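Local coordinates for DUF2666 domain-containing protein (Pyrococcus furiosus, PDB 3V68), which belongs to the DUF2666 family of unknown function and probably binds double-stranded DNA, at residues E202-I205 with K206-V209. Residues are numbered along the deposited sequence; the frame is centred on the assembly and turned at random.
Sequences EEEI and KEIV
With CG placed beside its own backbone N (chi1 -72°) and the chain extended beyond, Glu-207 lays its side chain back along the helix, beside the backbone of Glu-203 and Glu-204. Its CG lies 3.4 Å from Glu-203 O, and OE1 comes to 3.7 Å from Glu-204 CA. Glu-204 takes the other course: CG stands anti to the backbone N (chi1 -161°), and its extended chain and that of Glu-207 cross obliquely, with Glu-204 CG 4.1 Å from Glu-207 OE1. The two carboxylates are turned almost perpendicular, with Glu-204 OE1 and Glu-207 OE1 5.0 Å apart, a mild repulsion probably eased by solvent and by Lys-201, a long and weak ion-pair partner of Glu-204.

Four backbone N-H groups, of Lys-206 to Val-209, bond to the carbonyl O atoms of Glu-202 to Ile-205 across two turns, the regular i to i+4 pattern of an alpha-helix. The buried side bears the aliphatic residues. Val-209 CG2 sits 3.3 Å from Ile-205 O, the carbonyl that accepts its own N-H, and lies 4.4 Å from Ile-205 CG2, a loose apolar contact one turn apart. Ile-208 directs CG2 to 3.4 Å from the same Ile-205 O, so two methyl groups lie close to this one oxygen.

This first part of helix 202-213 is amphipathic. Val-209 packs on Leu-66, Glu-67 and Leu-70 of helix 66-73, and Ile-205 reaches Lys-71 of that helix, while Ile-208 touches Phe-196 and Lys-232 in loops; through these side chains the start of helix 202-213 packs on helix 66-73 at the periphery of the chain.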
loop_
_atom_site.group_PDB
_atom_site.type_symbol
_atom_site.label_atom_id
_atom_site.label_comp_id
_atom_site.label_asym_id
_atom_site.label_seq_id
_atom_site.Cartn_x
_atom_site.Cartn_y
_atom_site.Cartn_z
ATOM N N GLU A 202 -22.721 -9.116 -8.471
ATOM C CA GLU A 202 -21.840 -9.991 -9.255
ATOM C C GLU A 202 -21.761 -9.585 -10.726
ATOM O O GLU A 202 -20.679 -9.599 -11.320
ATOM C CB GLU A 202 -22.306 -11.448 -9.172
ATOM C CG GLU A 202 -21.837 -12.212 -7.946
ATOM C CD GLU A 202 -22.330 -13.653 -7.929
ATOM O OE1 GLU A 202 -21.841 -14.440 -7.089
ATOM O OE2 GLU A 202 -23.205 -14.002 -8.754
ATOM N N GLU A 203 -22.911 -9.239 -11.307
ATOM C CA GLU A 203 -22.981 -8.831 -12.709
ATOM C C GLU A 203 -22.128 -7.592 -12.983
ATOM O O GLU A 203 -21.411 -7.537 -13.983
ATOM C CB GLU A 203 -24.434 -8.617 -13.175
ATOM C CG GLU A 203 -25.290 -7.687 -12.309
ATOM C CD GLU A 203 -26.164 -8.427 -11.302
ATOM O OE1 GLU A 203 -27.305 -7.971 -11.072
ATOM O OE2 GLU A 203 -25.724 -9.458 -10.743
ATOM N N GLU A 204 -22.190 -6.621 -12.075
ATOM C CA GLU A 204 -21.458 -5.364 -12.228
ATOM C C GLU A 204 -19.965 -5.519 -11.941
ATOM O O GLU A 204 -19.137 -4.847 -12.566
ATOM C CB GLU A 204 -22.064 -4.279 -11.345
ATOM C CG GLU A 204 -21.677 -2.882 -11.777
ATOM C CD GLU A 204 -22.558 -1.804 -11.185
ATOM O OE1 GLU A 204 -22.769 -0.783 -11.874
ATOM O OE2 GLU A 204 -23.038 -1.969 -10.043
ATOM N N ILE A 205 -19.629 -6.393 -10.994
ATOM C CA ILE A 205 -18.236 -6.764 -10.733
ATOM C C ILE A 205 -17.605 -7.360 -11.998
ATOM O O ILE A 205 -16.497 -6.986 -12.388
ATOM C CB ILE A 205 -18.118 -7.741 -9.528
ATOM C CG1 ILE A 205 -18.512 -7.027 -8.226
ATOM C CG2 ILE A 205 -16.699 -8.322 -9.421
ATOM C CD1 ILE A 205 -18.650 -7.938 -7.006
ATOM N N LYS A 206 -18.330 -8.275 -12.642
ATOM C CA LYS A 206 -17.896 -8.861 -13.904
ATOM C C LYS A 206 -17.629 -7.779 -14.955
ATOM O O LYS A 206 -16.595 -7.782 -15.616
ATOM C CB LYS A 206 -18.959 -9.844 -14.411
ATOM C CG LYS A 206 -18.513 -10.728 -15.567
ATOM C CD LYS A 206 -19.636 -11.662 -16.029
ATOM C CE LYS A 206 -20.022 -12.685 -14.960
ATOM N NZ LYS A 206 -21.178 -13.534 -15.388
ATOM N N GLU A 207 -18.563 -6.843 -15.086
ATOM C CA GLU A 207 -18.436 -5.759 -16.051
ATOM C C GLU A 207 -17.232 -4.854 -15.789
ATOM O O GLU A 207 -16.510 -4.488 -16.720
ATOM C CB GLU A 207 -19.720 -4.929 -16.088
ATOM C CG GLU A 207 -20.881 -5.647 -16.763
ATOM C CD GLU A 207 -22.242 -5.112 -16.348
ATOM O OE1 GLU A 207 -22.308 -4.104 -15.615
ATOM O OE2 GLU A 207 -23.256 -5.717 -16.757
ATOM N N ILE A 208 -17.010 -4.497 -14.525
ATOM C CA ILE A 208 -15.922 -3.570 -14.223
ATOM C C ILE A 208 -14.542 -4.225 -14.354
ATOM O O ILE A 208 -13.580 -3.580 -14.773
ATOM C CB ILE A 208 -16.116 -2.806 -12.873
ATOM C CG1 ILE A 208 -15.287 -1.508 -12.887
ATOM C CG2 ILE A 208 -15.820 -3.693 -11.657
ATOM C CD1 ILE A 208 -15.412 -0.636 -11.642
ATOM N N VAL A 209 -14.458 -5.513 -14.024
ATOM C CA VAL A 209 -13.218 -6.264 -14.227
ATOM C C VAL A 209 -12.889 -6.335 -15.718
ATOM O O VAL A 209 -11.745 -6.113 -16.120
ATOM C CB VAL A 209 -13.289 -7.674 -13.607
ATOM C CG1 VAL A 209 -12.108 -8.526 -14.058
ATOM C CG2 VAL A 209 -13.298 -7.572 -12.096
#